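Local coordinates for protein Cry23AA1 (Bacillus thuringiensis, PDB 4RHZ) that forms a binary complex with Cry37Aa1, binds zinc and probably acts as a pore-forming insecticidal toxin of the aerolysin-like ETX/MTX2 family, at residues 134-139 with 251-256; 153-158 with 226-231. One frame throughout, in Å; residues are numbered along the deposited sequence.

Contact 1 of 2, residues 134-139 with 251-256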
ATOM      1  N   TRP A 134       7.314  14.832  -9.132  1.00 44.01           N
ATOM      2  CA  TRP A 134       8.332  13.940  -9.707  1.00 42.32           C
ATOM      3  C   TRP A 134       8.862  14.617 -10.996  1.00 40.51           C
ATOM      4  O   TRP A 134       8.108  15.187 -11.743  1.00 38.86           O
ATOM      5  CB  TRP A 134       7.719  12.559 -10.028  1.00 42.09           C
ATOM      6  CG  TRP A 134       7.214  11.843  -8.802  1.00 40.50           C
ATOM      7  CD1 TRP A 134       6.064  12.110  -8.132  1.00 40.16           C
ATOM      8  CD2 TRP A 134       7.851  10.762  -8.094  1.00 35.94           C
ATOM      9  NE1 TRP A 134       5.947  11.277  -7.036  1.00 39.00           N
ATOM     10  CE2 TRP A 134       7.022  10.435  -6.995  1.00 35.95           C
ATOM     11  CE3 TRP A 134       9.039  10.068  -8.266  1.00 35.61           C
ATOM     12  CZ2 TRP A 134       7.352   9.443  -6.057  1.00 27.77           C
ATOM     13  CZ3 TRP A 134       9.370   9.077  -7.361  1.00 33.22           C
ATOM     14  CH2 TRP A 134       8.521   8.780  -6.250  1.00 35.46           C
ATOM     15  N   SER A 135      10.168  14.620 -11.193  1.00 40.43           N
ATOM     16  CA  SER A 135      10.734  15.088 -12.453  0.50 40.66           C
ATOM     17  C   SER A 135      11.922  14.211 -12.854  1.00 40.59           C
ATOM     18  O   SER A 135      12.801  13.932 -12.059  1.00 39.22           O
ATOM     19  CB  SER A 135      11.097  16.584 -12.358  0.50 41.56           C
ATOM     20  OG  SER A 135       9.910  17.361 -12.176  0.50 41.04           O
ATOM     21  N   ASP A 136      11.937  13.735 -14.079  1.00 40.25           N
ATOM     22  CA  ASP A 136      12.982  12.818 -14.412  1.00 39.87           C
ATOM     23  C   ASP A 136      13.352  13.073 -15.875  1.00 40.48           C
ATOM     24  O   ASP A 136      12.501  13.512 -16.685  1.00 40.23           O
ATOM     25  CB  ASP A 136      12.441  11.373 -14.249  1.00 40.11           C
ATOM     26  CG  ASP A 136      12.306  10.914 -12.765  1.00 39.97           C
ATOM     27  OD1 ASP A 136      11.139  10.755 -12.279  1.00 35.90           O
ATOM     28  OD2 ASP A 136      13.346  10.657 -12.113  1.00 38.04           O
ATOM     29  N   SER A 137      14.590  12.761 -16.240  1.00 40.44           N
ATOM     30  CA  SER A 137      14.953  12.809 -17.650  1.00 42.50           C
ATOM     31  C   SER A 137      16.129  11.945 -17.915  1.00 43.78           C
ATOM     32  O   SER A 137      16.850  11.548 -16.997  1.00 43.99           O
ATOM     33  CB  SER A 137      15.217  14.217 -18.139  1.00 43.09           C
ATOM     34  OG  SER A 137      16.291  14.693 -17.438  1.00 45.04           O
ATOM     35  N   THR A 138      16.269  11.550 -19.175  1.00 43.97           N
ATOM     36  CA  THR A 138      17.349  10.636 -19.529  1.00 43.90           C
ATOM     37  C   THR A 138      17.610  10.898 -21.023  1.00 45.81           C
ATOM     38  O   THR A 138      16.767  11.508 -21.730  1.00 45.28           O
ATOM     39  CB  THR A 138      16.989   9.194 -19.232  1.00 43.72           C
ATOM     40  OG1 THR A 138      18.151   8.356 -19.272  1.00 42.13           O
ATOM     41  CG2 THR A 138      15.906   8.657 -20.185  1.00 43.20           C
ATOM     42  N   LYS A 139      18.790  10.476 -21.470  1.00 46.81           N
ATOM     43  CA  LYS A 139      19.290  10.828 -22.775  1.00 47.52           C
ATOM     44  C   LYS A 139      19.366   9.510 -23.496  1.00 46.80           C
ATOM     45  O   LYS A 139      20.094   8.603 -23.115  1.00 46.43           O
ATOM     46  CB  LYS A 139      20.656  11.441 -22.616  1.00 48.49           C
ATOM     47  CG  LYS A 139      21.050  12.456 -23.686  1.00 54.07           C
ATOM     48  CD  LYS A 139      22.613  12.462 -23.823  1.00 58.74           C
ATOM     49  CE  LYS A 139      23.154  13.784 -24.346  1.00 60.15           C
ATOM     50  NZ  LYS A 139      24.554  14.065 -23.858  1.00 58.57           N
ATOM     51  N   ASN A 251      15.906   3.630 -14.183  1.00 41.92           N
ATOM     52  CA  ASN A 251      15.477   4.253 -12.924  1.00 43.01           C
ATOM     53  C   ASN A 251      15.431   5.748 -12.994  1.00 42.73           C
ATOM     54  O   ASN A 251      16.404   6.373 -13.455  1.00 41.94           O
ATOM     55  CB  ASN A 251      16.372   3.825 -11.819  1.00 43.08           C
ATOM     56  CG  ASN A 251      16.219   2.397 -11.568  1.00 47.73           C
ATOM     57  OD1 ASN A 251      15.085   1.852 -11.648  1.00 50.50           O
ATOM     58  ND2 ASN A 251      17.318   1.745 -11.286  1.00 49.17           N
ATOM     59  N   GLY A 252      14.276   6.290 -12.604  1.00 41.20           N
ATOM     60  CA  GLY A 252      14.076   7.727 -12.512  1.00 42.00           C
ATOM     61  C   GLY A 252      14.465   8.146 -11.106  1.00 42.53           C
ATOM     62  O   GLY A 252      15.641   8.250 -10.840  1.00 43.87           O
ATOM     63  N   SER A 253      13.492   8.283 -10.196  1.00 42.06           N
ATOM     64  CA  SER A 253      13.720   8.770  -8.824  1.00 42.79           C
ATOM     65  C   SER A 253      13.096   7.856  -7.755  1.00 43.31           C
ATOM     66  O   SER A 253      12.121   7.156  -8.024  1.00 43.98           O
ATOM     67  CB  SER A 253      13.084  10.147  -8.622  1.00 42.58           C
ATOM     68  OG  SER A 253      13.495  11.114  -9.546  1.00 41.60           O
ATOM     69  N   LEU A 254      13.643   7.879  -6.544  1.00 43.92           N
ATOM     70  CA  LEU A 254      12.995   7.224  -5.364  1.00 44.21           C
ATOM     71  C   LEU A 254      12.294   8.307  -4.604  1.00 44.32           C
ATOM     72  O   LEU A 254      12.786   9.421  -4.572  1.00 45.14           O
ATOM     73  CB  LEU A 254      14.034   6.674  -4.414  1.00 44.21           C
ATOM     74  CG  LEU A 254      14.963   5.577  -4.874  1.00 43.48           C
ATOM     75  CD1 LEU A 254      15.869   5.186  -3.707  1.00 40.98           C
ATOM     76  CD2 LEU A 254      14.153   4.372  -5.415  1.00 41.88           C
ATOM     77  N   ALA A 255      11.158   8.020  -3.978  1.00 44.80           N
ATOM     78  CA  ALA A 255      10.584   8.997  -2.990  1.00 43.63           C
ATOM     79  C   ALA A 255      11.565   9.305  -1.809  1.00 43.08           C
ATOM     80  O   ALA A 255      12.401   8.465  -1.456  1.00 42.62           O
ATOM     81  CB  ALA A 255       9.229   8.523  -2.498  1.00 41.87           C
ATOM     82  N   PRO A 256      11.478  10.504  -1.209  1.00 44.53           N
ATOM     83  CA  PRO A 256      12.435  10.844  -0.067  1.00 46.55           C
ATOM     84  C   PRO A 256      12.457   9.817   1.084  1.00 48.32           C
ATOM     85  O   PRO A 256      13.559   9.427   1.622  1.00 49.35           O
ATOM     86  CB  PRO A 256      11.961  12.203   0.444  1.00 45.79           C
ATOM     87  CG  PRO A 256      10.943  12.735  -0.606  1.00 46.70           C
ATOM     88  CD  PRO A 256      10.497  11.577  -1.504  1.00 44.40           C
TER
HETATM   89  O   HOH W   1      11.781  13.208  -8.825  1.00 46.35           O
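Side chains rather than backbone bonds join W134 and D136 of 134-139 to G252, S253 and A255 of 251-256, where two strands of the elongated beta-sheet body run nearly antiparallel, at 154°, with axes 6.6 Å apart. At that spacing a short polar side chain can bridge the gap, and the S253 hydroxyl does so, donating to D136 OD2 over 2.6 Å. It meets the carboxylate on the syn side, about 30° out of its plane. D136 sets out toward 251-256, and with CG anti to the carbonyl carbon (chi1 -75°) its OD2 comes to rest beside G252 and S253; G252, with no side chain, leaves room for the carboxylate beside the turning backbone. The other oxygen, OD1, is held by the hydroxyls of S227 and Y152, so both ends of this buried acid have partners. Water 1 makes a second bridge: it gives a hydrogen bond to S253 OG at 2.8 Å and takes one from S135 N at 3.2 Å.

The indole of W134 closes the other end. Its CZ3 edge comes to 3.4 Å from S253 O, close to the ring plane, while CH2 packs on the small A255 CB at 3.8 Å; a broad ring against a methyl fills this buried corner, near the zinc ligand H132. Behind these residues, 134-139 is hydrogen-bonded along its backbone to strand 67-90, and 251-254 is paired with strand 211-235. S227 of the latter also accepts a bond from S253 N at its hydroxyl, placing that strand at the junction of the two segments.

Contact 2 of 2, residues 153-158 with 226-231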
ATOM      1  N   ILE A 153       6.613   5.858 -15.842  1.00 28.96           N
ATOM      2  CA  ILE A 153       5.925   4.914 -14.967  1.00 30.07           C
ATOM      3  C   ILE A 153       6.063   5.429 -13.517  1.00 30.97           C
ATOM      4  O   ILE A 153       7.198   5.732 -13.082  1.00 29.25           O
ATOM      5  CB  ILE A 153       6.609   3.497 -14.926  1.00 30.31           C
ATOM      6  CG1 ILE A 153       6.479   2.632 -16.218  1.00 33.53           C
ATOM      7  CG2 ILE A 153       6.003   2.657 -13.852  1.00 31.09           C
ATOM      8  CD1 ILE A 153       5.562   3.146 -17.233  1.00 40.74           C
ATOM      9  N   ILE A 154       4.946   5.523 -12.773  1.00 30.67           N
ATOM     10  CA  ILE A 154       5.009   5.819 -11.326  0.50 31.00           C
ATOM     11  C   ILE A 154       4.581   4.560 -10.543  1.00 31.34           C
ATOM     12  O   ILE A 154       3.515   3.975 -10.814  1.00 32.09           O
ATOM     13  CB  ILE A 154       4.232   7.114 -10.986  0.50 31.25           C
ATOM     14  CG1 ILE A 154       4.718   7.756  -9.672  0.50 32.52           C
ATOM     15  CG2 ILE A 154       2.748   6.886 -10.961  0.50 32.83           C
ATOM     16  CD1 ILE A 154       4.656   6.870  -8.499  0.50 28.69           C
ATOM     17  N   GLN A 155       5.437   4.112  -9.649  1.00 31.22           N
ATOM     18  CA  GLN A 155       5.181   2.955  -8.878  1.00 32.76           C
ATOM     19  C   GLN A 155       4.526   3.370  -7.521  1.00 35.09           C
ATOM     20  O   GLN A 155       5.179   3.944  -6.667  1.00 35.60           O
ATOM     21  CB  GLN A 155       6.468   2.172  -8.664  1.00 30.58           C
ATOM     22  CG  GLN A 155       6.266   0.922  -7.943  1.00 28.56           C
ATOM     23  CD  GLN A 155       7.480   0.066  -7.920  1.00 35.86           C
ATOM     24  OE1 GLN A 155       8.105  -0.129  -6.869  1.00 30.90           O
ATOM     25  NE2 GLN A 155       7.856  -0.466  -9.104  1.00 34.10           N
ATOM     26  N   ASN A 156       3.249   3.046  -7.382  1.00 36.44           N
ATOM     27  CA  ASN A 156       2.421   3.334  -6.213  1.00 37.91           C
ATOM     28  C   ASN A 156       2.384   2.250  -5.189  1.00 36.75           C
ATOM     29  O   ASN A 156       2.297   1.070  -5.544  1.00 35.73           O
ATOM     30  CB  ASN A 156       0.994   3.602  -6.645  1.00 37.68           C
ATOM     31  CG  ASN A 156       0.684   5.035  -6.554  1.00 50.14           C
ATOM     32  OD1 ASN A 156       1.035   5.845  -7.471  1.00 58.74           O
ATOM     33  ND2 ASN A 156       0.088   5.438  -5.380  1.00 57.51           N
ATOM     34  N   GLY A 157       2.463   2.650  -3.922  1.00 36.39           N
ATOM     35  CA  GLY A 157       2.224   1.724  -2.782  1.00 37.67           C
ATOM     36  C   GLY A 157       1.123   2.247  -1.848  1.00 37.40           C
ATOM     37  O   GLY A 157       0.978   3.458  -1.696  1.00 37.27           O
ATOM     38  N   THR A 158       0.318   1.336  -1.306  1.00 37.49           N
ATOM     39  CA  THR A 158      -0.682   1.689  -0.294  0.50 38.18           C
ATOM     40  C   THR A 158      -0.573   0.748   0.872  1.00 38.53           C
ATOM     41  O   THR A 158      -0.234  -0.444   0.722  1.00 39.70           O
ATOM     42  CB  THR A 158      -2.096   1.513  -0.746  0.50 38.19           C
ATOM     43  OG1 THR A 158      -2.271   0.138  -1.108  0.50 36.47           O
ATOM     44  CG2 THR A 158      -2.421   2.445  -1.899  0.50 39.77           C
ATOM     45  N   ARG A 226       8.413   5.284  -6.438  1.00 35.49           N
ATOM     46  CA  ARG A 226       9.501   5.511  -7.389  1.00 35.70           C
ATOM     47  C   ARG A 226       8.970   5.683  -8.791  1.00 35.90           C
ATOM     48  O   ARG A 226       7.813   5.267  -9.089  1.00 36.35           O
ATOM     49  CB  ARG A 226      10.545   4.440  -7.362  1.00 34.71           C
ATOM     50  CG  ARG A 226       9.987   3.086  -7.272  1.00 39.37           C
ATOM     51  CD  ARG A 226      10.776   2.233  -8.109  1.00 45.42           C
ATOM     52  NE  ARG A 226      11.513   1.253  -7.382  1.00 50.71           N
ATOM     53  CZ  ARG A 226      12.760   0.864  -7.695  1.00 56.37           C
ATOM     54  NH1 ARG A 226      13.436   1.418  -8.718  1.00 55.58           N
ATOM     55  NH2 ARG A 226      13.339  -0.084  -6.960  1.00 54.21           N
ATOM     56  N   SER A 227       9.778   6.379  -9.604  1.00 33.76           N
ATOM     57  CA  SER A 227       9.488   6.667 -11.001  1.00 32.48           C
ATOM     58  C   SER A 227      10.462   5.801 -11.822  1.00 32.43           C
ATOM     59  O   SER A 227      11.574   5.462 -11.370  1.00 31.49           O
ATOM     60  CB  SER A 227       9.638   8.165 -11.309  1.00 31.76           C
ATOM     61  OG  SER A 227      11.018   8.563 -11.120  1.00 33.48           O
ATOM     62  N   ILE A 228       9.993   5.360 -12.980  1.00 32.33           N
ATOM     63  CA  ILE A 228      10.782   4.578 -13.897  1.00 33.38           C
ATOM     64  C   ILE A 228      10.515   5.172 -15.324  1.00 33.44           C
ATOM     65  O   ILE A 228       9.383   5.639 -15.628  1.00 32.80           O
ATOM     66  CB  ILE A 228      10.334   3.121 -13.839  1.00 34.58           C
ATOM     67  CG1 ILE A 228      10.770   2.484 -12.536  1.00 36.01           C
ATOM     68  CG2 ILE A 228      10.963   2.288 -14.984  1.00 35.89           C
ATOM     69  CD1 ILE A 228      10.082   1.139 -12.261  1.00 39.92           C
ATOM     70  N   ILE A 229      11.552   5.206 -16.171  1.00 32.18           N
ATOM     71  CA  ILE A 229      11.384   5.567 -17.597  1.00 30.60           C
ATOM     72  C   ILE A 229      11.525   4.299 -18.380  1.00 30.73           C
ATOM     73  O   ILE A 229      12.561   3.629 -18.321  1.00 31.87           O
ATOM     74  CB  ILE A 229      12.398   6.591 -18.036  1.00 31.62           C
ATOM     75  CG1 ILE A 229      12.060   7.927 -17.335  1.00 31.67           C
ATOM     76  CG2 ILE A 229      12.331   6.758 -19.552  1.00 29.23           C
ATOM     77  CD1 ILE A 229      13.134   8.953 -17.417  1.00 35.99           C
ATOM     78  N   GLN A 230      10.473   3.907 -19.071  1.00 29.14           N
ATOM     79  CA  GLN A 230      10.492   2.621 -19.687  1.00 28.56           C
ATOM     80  C   GLN A 230      10.626   2.855 -21.200  1.00 28.25           C
ATOM     81  O   GLN A 230       9.769   3.506 -21.824  1.00 27.56           O
ATOM     82  CB  GLN A 230       9.152   1.902 -19.358  1.00 27.77           C
ATOM     83  CG  GLN A 230       8.838   0.686 -20.185  1.00 26.18           C
ATOM     84  CD  GLN A 230       7.378   0.260 -20.086  1.00 29.02           C
ATOM     85  OE1 GLN A 230       6.954  -0.224 -19.022  1.00 31.36           O
ATOM     86  NE2 GLN A 230       6.624   0.352 -21.201  1.00 18.56           N
ATOM     87  N   VAL A 231      11.689   2.320 -21.793  1.00 29.64           N
ATOM     88  CA  VAL A 231      12.014   2.690 -23.202  1.00 28.38           C
ATOM     89  C   VAL A 231      11.906   1.508 -24.111  1.00 28.91           C
ATOM     90  O   VAL A 231      12.610   0.481 -23.931  1.00 28.37           O
ATOM     91  CB  VAL A 231      13.410   3.314 -23.326  1.00 29.81           C
ATOM     92  CG1 VAL A 231      13.700   3.709 -24.835  1.00 28.24           C
ATOM     93  CG2 VAL A 231      13.510   4.607 -22.440  1.00 30.05           C
TER
HETATM   94  O   HOH W   2      10.486  -1.525  -6.459  1.00 41.79           O
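The side chains of Q155 and R226 run alongside one another in the same direction, above a ladder of antiparallel backbone bonds between 153-158 and 226-231. Q155 CB starts 3.4 Å from R226 O, the carbonyl that also receives Q155 N in a nearly straight bond of 2.7 Å. CG then leaves anti to the backbone N (chi1 -177°) and the chain stays extended, which carries CD alongside the arginine's aliphatic part, 3.9 Å from R226 CD. At the tip the amide is turned 49° against the guanidinium. Q155 OE1 accepts a hydrogen bond from water 2 at 2.8 Å, and the water makes a weak link to R226 NE. NE2 passes near I228 CD1 and donates a hydrogen bond to N51 OD1 of strand 50-61. An amide suits this place because one end accepts while the other donates.

R226 can run beside it because its chain bends at chi2 and chi3 and does not stretch away. Two residues back along 153-158 and two on along 226-231, I153 and I228 form a hydrogen-bonded pair, with mutual N-H to O bonds of 2.8 Å, I153 N to I228 O and I228 N to I153 O. Their branched CB atoms touch at 3.9 Å, a natural fit for beta-strand residues. I153 O also receives a CH...O contact from S227 CA.

Q230 brings its OE1 near I153 CG1, but that amide is bound chiefly by C99 and K97 of the Cry37Aa1 chain, and V104 of that chain packs on Q155. The ladder is thus ordinary antiparallel pairing within the long twisted sheet of an aerolysin-type toxin, its Q155 and Q230 side chains turned to the binary partner.

How the contacts relate
From the N terminus the chain first lays down 134-139, then turns directly into the next strand and 153-158. After a further 67 residues it returns as 226-231, closing contact 2, and the following strand brings in 251-256, closing contact 1. The smaller loop therefore lies wholly within the larger one. With centres about 9 Å apart, the two contacts meet at strand 211-235, where S253 O of contact 1 packs on R226 CB of contact 2. Contact 2 pairs 146-179 with 211-235 within the sheet and borders Cry37Aa1; contact 1, nearer the zinc site, links 126-142, joined to the sheet by 67-90, to 246-254 through side chains.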